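Local coordinates for protein serine protease inhibitor (Thermoanaerobacter tengcongensis, PDB 2PEF) that probably inhibits serine proteases as a member of the serpin family, and is captured here in its latent, self-inserted state, at residues Val164-Lys176 and Val214-Ala226. Residues are numbered along the deposited sequence; the frame is centred on the assembly and turned at random.
Sequences VAFDAEWETVYEK and VKPYAKNHYSFVA
An aromatic cluster, pinned by one antiparallel beta bridge between Trp170 and Tyr217, joins the end of strand 158-169 to the hairpin of strands 210-216 and 222-229. This is the breach of the serpin fold, at the end of the main sheet where the reactive-centre loop begins to insert. Two backbone bonds flank the non-hydrogen-bonded pair: Ala218 N donates to Glu169 O at 2.8 Å, almost straight at 176°, and Glu171 N to Pro216 O at 3.1 Å.

Tyr217 is central to the cluster: both faces of its ring are used. Along one runs the rim of the Trp170 six-membered ring, planes 8° apart but so displaced that the rings barely overlap, Trp170 CZ3 being 3.3 Å from Tyr217 CE2. The other receives the edge of Phe166 in a T-shaped contact, Phe166 CZ lying 3.9 Å from Tyr217 CE1. Phe166 also turns its edge to the face of Tyr222. Ala168 is small enough to let the tyrosine approach, Ala168 CB lying 3.6 Å from Tyr217 CD2. The Tyr217 hydroxyl hydrogen-bonds Thr323, on the inserted strand 322-331, so an aromatic with a polar tip suits this place. With an alanine in place of Tyr217, Trp170 and Phe166 would probably lose the ring that separates them, and Thr323 its hydroxyl partner.

Trp170 has CG beside the backbone N (chi1 -63°), which folds the indole back over the hairpin. Its edge meets Phe224 in an offset edge-to-face pair, while Trp170 NE1 bonds Asp319 O. Lys215 shares the opposite indole face with Tyr174: its long chain crosses there, Lys215 CD 3.9 Å from the six-membered ring centroid, a CH-pi contact. The ammonium forms a salt bridge with Glu201, and Lys215 NZ also donates, over 2.8 Å, to a water that accepts from Thr172 N and donates to Pro216 O.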
# COMPACT_ATOMS: atom_id res chain seq x y z
N VAL A 164 -4.96 -6.13 -0.23
CA VAL A 164 -5.56 -5.33 -1.29
C VAL A 164 -5.19 -5.96 -2.63
O VAL A 164 -4.02 -6.30 -2.85
CB VAL A 164 -5.07 -3.85 -1.24
CG1 VAL A 164 -5.52 -3.07 -2.48
CG2 VAL A 164 -5.56 -3.17 0.01
N ALA A 165 -6.18 -6.14 -3.51
CA ALA A 165 -5.93 -6.68 -4.85
C ALA A 165 -6.50 -5.75 -5.92
O ALA A 165 -7.69 -5.44 -5.90
CB ALA A 165 -6.54 -8.07 -4.99
N PHE A 166 -5.64 -5.30 -6.83
CA PHE A 166 -6.02 -4.38 -7.91
C PHE A 166 -5.78 -5.05 -9.26
O PHE A 166 -4.73 -5.63 -9.49
CB PHE A 166 -5.20 -3.09 -7.80
CG PHE A 166 -5.49 -2.07 -8.88
CD1 PHE A 166 -6.55 -1.18 -8.75
CD2 PHE A 166 -4.66 -1.98 -9.99
CE1 PHE A 166 -6.81 -0.23 -9.74
CE2 PHE A 166 -4.90 -1.03 -10.98
CZ PHE A 166 -5.98 -0.16 -10.86
N ASP A 167 -6.78 -4.98 -10.14
CA ASP A 167 -6.69 -5.61 -11.46
C ASP A 167 -7.55 -4.82 -12.43
O ASP A 167 -8.77 -4.91 -12.41
CB ASP A 167 -7.15 -7.07 -11.38
CG ASP A 167 -6.95 -7.84 -12.69
OD1 ASP A 167 -6.71 -7.22 -13.75
OD2 ASP A 167 -7.03 -9.09 -12.65
N ALA A 168 -6.88 -4.04 -13.27
CA ALA A 168 -7.58 -3.12 -14.16
C ALA A 168 -7.01 -3.16 -15.57
O ALA A 168 -5.82 -3.38 -15.76
CB ALA A 168 -7.51 -1.71 -13.61
N GLU A 169 -7.89 -2.95 -16.55
CA GLU A 169 -7.48 -2.80 -17.94
C GLU A 169 -7.30 -1.32 -18.24
O GLU A 169 -8.02 -0.48 -17.69
CB GLU A 169 -8.57 -3.38 -18.85
CG GLU A 169 -8.19 -3.49 -20.32
CD GLU A 169 -9.16 -4.34 -21.11
OE1 GLU A 169 -9.49 -5.46 -20.66
OE2 GLU A 169 -9.59 -3.90 -22.20
N TRP A 170 -6.36 -0.99 -19.13
CA TRP A 170 -6.25 0.39 -19.62
C TRP A 170 -7.54 0.79 -20.32
O TRP A 170 -8.21 -0.05 -20.92
CB TRP A 170 -5.08 0.54 -20.61
CG TRP A 170 -3.74 0.26 -20.02
CD1 TRP A 170 -2.86 -0.72 -20.41
CD2 TRP A 170 -3.11 0.96 -18.94
NE1 TRP A 170 -1.73 -0.67 -19.63
CE2 TRP A 170 -1.85 0.36 -18.73
CE3 TRP A 170 -3.49 2.05 -18.14
CZ2 TRP A 170 -0.96 0.80 -17.75
CZ3 TRP A 170 -2.61 2.49 -17.16
CH2 TRP A 170 -1.36 1.86 -16.97
N GLU A 171 -7.89 2.07 -20.26
CA GLU A 171 -9.05 2.57 -21.00
C GLU A 171 -8.82 2.35 -22.49
O GLU A 171 -9.73 1.94 -23.22
CB GLU A 171 -9.32 4.04 -20.69
CG GLU A 171 -10.46 4.63 -21.52
CD GLU A 171 -10.69 6.10 -21.26
OE1 GLU A 171 -9.76 6.91 -21.48
OE2 GLU A 171 -11.82 6.45 -20.85
N THR A 172 -7.58 2.60 -22.93
CA THR A 172 -7.13 2.24 -24.26
C THR A 172 -5.94 1.29 -24.11
O THR A 172 -4.86 1.72 -23.72
CB THR A 172 -6.67 3.48 -25.07
OG1 THR A 172 -7.67 4.52 -24.99
CG2 THR A 172 -6.43 3.12 -26.53
N VAL A 173 -6.15 0.01 -24.41
CA VAL A 173 -5.05 -0.95 -24.34
C VAL A 173 -3.99 -0.65 -25.40
O VAL A 173 -4.28 -0.00 -26.41
CB VAL A 173 -5.52 -2.43 -24.45
CG1 VAL A 173 -6.34 -2.83 -23.23
CG2 VAL A 173 -6.31 -2.69 -25.73
N TYR A 174 -2.76 -1.09 -25.16
CA TYR A 174 -1.68 -0.89 -26.11
C TYR A 174 -1.74 -1.94 -27.20
O TYR A 174 -1.56 -3.13 -26.93
CB TYR A 174 -0.33 -0.97 -25.40
CG TYR A 174 -0.04 0.13 -24.42
CD1 TYR A 174 -0.29 -0.04 -23.05
CD2 TYR A 174 0.52 1.34 -24.84
CE1 TYR A 174 -0.00 0.96 -22.13
CE2 TYR A 174 0.81 2.35 -23.92
CZ TYR A 174 0.55 2.15 -22.57
OH TYR A 174 0.84 3.12 -21.66
N GLU A 175 -1.98 -1.49 -28.43
CA GLU A 175 -1.95 -2.38 -29.59
C GLU A 175 -0.52 -2.78 -29.90
O GLU A 175 0.42 -2.08 -29.51
CB GLU A 175 -2.58 -1.70 -30.82
CG GLU A 175 -4.07 -1.39 -30.68
CD GLU A 175 -4.93 -2.62 -30.48
OE1 GLU A 175 -4.74 -3.62 -31.22
OE2 GLU A 175 -5.81 -2.59 -29.59
N LYS A 176 -0.35 -3.89 -30.61
CA LYS A 176 0.98 -4.38 -30.98
C LYS A 176 1.86 -3.30 -31.61
O LYS A 176 3.05 -3.21 -31.30
CB LYS A 176 0.89 -5.60 -31.92
CG LYS A 176 0.48 -6.90 -31.24
CD LYS A 176 1.54 -7.41 -30.27
CE LYS A 176 1.11 -8.72 -29.63
NZ LYS A 176 2.22 -9.37 -28.88
N VAL A 214 -0.73 11.31 -16.69
CA VAL A 214 -1.74 10.51 -16.02
C VAL A 214 -2.48 9.72 -17.10
O VAL A 214 -2.95 10.30 -18.09
CB VAL A 214 -2.72 11.39 -15.21
CG1 VAL A 214 -3.68 10.53 -14.38
CG2 VAL A 214 -1.96 12.36 -14.31
N LYS A 215 -2.52 8.41 -16.94
CA LYS A 215 -3.18 7.51 -17.89
C LYS A 215 -4.33 6.78 -17.20
O LYS A 215 -4.12 6.12 -16.19
CB LYS A 215 -2.19 6.51 -18.47
CG LYS A 215 -2.82 5.47 -19.39
CD LYS A 215 -1.76 4.59 -20.07
CE LYS A 215 -2.40 3.69 -21.15
NZ LYS A 215 -3.17 4.46 -22.18
N PRO A 216 -5.56 6.90 -17.76
CA PRO A 216 -6.73 6.30 -17.13
C PRO A 216 -6.91 4.80 -17.36
O PRO A 216 -6.59 4.29 -18.45
CB PRO A 216 -7.89 7.05 -17.79
CG PRO A 216 -7.38 7.37 -19.16
CD PRO A 216 -5.90 7.63 -19.00
N TYR A 217 -7.39 4.10 -16.34
CA TYR A 217 -7.89 2.73 -16.51
C TYR A 217 -9.34 2.78 -16.97
O TYR A 217 -10.02 3.80 -16.81
CB TYR A 217 -7.75 1.92 -15.22
CG TYR A 217 -6.32 1.71 -14.81
CD1 TYR A 217 -5.73 2.51 -13.83
CD2 TYR A 217 -5.53 0.72 -15.42
CE1 TYR A 217 -4.41 2.33 -13.45
CE2 TYR A 217 -4.20 0.53 -15.05
CZ TYR A 217 -3.64 1.35 -14.07
OH TYR A 217 -2.34 1.18 -13.68
N ALA A 218 -9.79 1.67 -17.55
CA ALA A 218 -11.16 1.54 -18.04
C ALA A 218 -12.16 2.01 -17.00
O ALA A 218 -12.03 1.66 -15.82
CB ALA A 218 -11.44 0.09 -18.41
N LYS A 219 -13.15 2.78 -17.45
CA LYS A 219 -14.24 3.32 -16.60
C LYS A 219 -13.83 4.49 -15.70
O LYS A 219 -14.67 5.06 -14.98
CB LYS A 219 -14.93 2.20 -15.82
CG LYS A 219 -15.51 1.14 -16.74
CD LYS A 219 -16.11 -0.03 -16.00
CE LYS A 219 -16.35 -1.19 -16.96
NZ LYS A 219 -16.84 -2.40 -16.26
N ASN A 220 -12.55 4.84 -15.74
CA ASN A 220 -12.02 6.08 -15.14
C ASN A 220 -12.10 6.22 -13.62
O ASN A 220 -11.93 7.33 -13.09
CB ASN A 220 -12.62 7.31 -15.82
CG ASN A 220 -12.08 7.51 -17.22
OD1 ASN A 220 -12.67 7.05 -18.20
ND2 ASN A 220 -10.94 8.17 -17.33
N HIS A 221 -12.32 5.11 -12.92
CA HIS A 221 -12.29 5.13 -11.45
C HIS A 221 -10.88 5.26 -10.92
O HIS A 221 -10.65 5.84 -9.85
CB HIS A 221 -12.92 3.86 -10.90
CG HIS A 221 -14.32 3.63 -11.39
ND1 HIS A 221 -15.35 4.50 -11.11
CD2 HIS A 221 -14.85 2.63 -12.12
CE1 HIS A 221 -16.46 4.04 -11.66
NE2 HIS A 221 -16.19 2.91 -12.28
N TYR A 222 -9.93 4.72 -11.68
CA TYR A 222 -8.52 4.72 -11.29
C TYR A 222 -7.66 5.18 -12.45
O TYR A 222 -8.04 5.04 -13.61
CB TYR A 222 -8.09 3.32 -10.83
CG TYR A 222 -8.97 2.78 -9.73
CD1 TYR A 222 -9.88 1.76 -9.98
CD2 TYR A 222 -8.90 3.31 -8.44
CE1 TYR A 222 -10.71 1.27 -8.96
CE2 TYR A 222 -9.72 2.83 -7.42
CZ TYR A 222 -10.62 1.81 -7.69
OH TYR A 222 -11.43 1.34 -6.69
N SER A 223 -6.50 5.72 -12.12
CA SER A 223 -5.52 6.12 -13.12
C SER A 223 -4.11 5.80 -12.67
O SER A 223 -3.85 5.55 -11.49
CB SER A 223 -5.64 7.62 -13.44
OG SER A 223 -6.88 7.90 -14.06
N PHE A 224 -3.20 5.80 -13.64
CA PHE A 224 -1.79 5.56 -13.40
C PHE A 224 -1.07 6.89 -13.56
O PHE A 224 -1.14 7.52 -14.61
CB PHE A 224 -1.27 4.52 -14.41
CG PHE A 224 0.15 4.09 -14.16
CD1 PHE A 224 0.42 2.97 -13.37
CD2 PHE A 224 1.21 4.77 -14.75
CE1 PHE A 224 1.73 2.55 -13.15
CE2 PHE A 224 2.52 4.36 -14.52
CZ PHE A 224 2.78 3.24 -13.73
N VAL A 225 -0.39 7.31 -12.49
CA VAL A 225 0.41 8.53 -12.49
C VAL A 225 1.88 8.16 -12.68
O VAL A 225 2.39 7.31 -11.96
CB VAL A 225 0.21 9.30 -11.16
CG1 VAL A 225 1.18 10.48 -11.05
CG2 VAL A 225 -1.24 9.76 -11.03
N ALA A 226 2.55 8.80 -13.65
CA ALA A 226 3.98 8.60 -13.88
C ALA A 226 4.69 9.94 -13.74
O ALA A 226 4.28 10.92 -14.35
CB ALA A 226 4.24 8.01 -15.26
O HOH W 1 -5.78 4.28 -21.19
O HOH W 2 -2.88 3.15 -24.74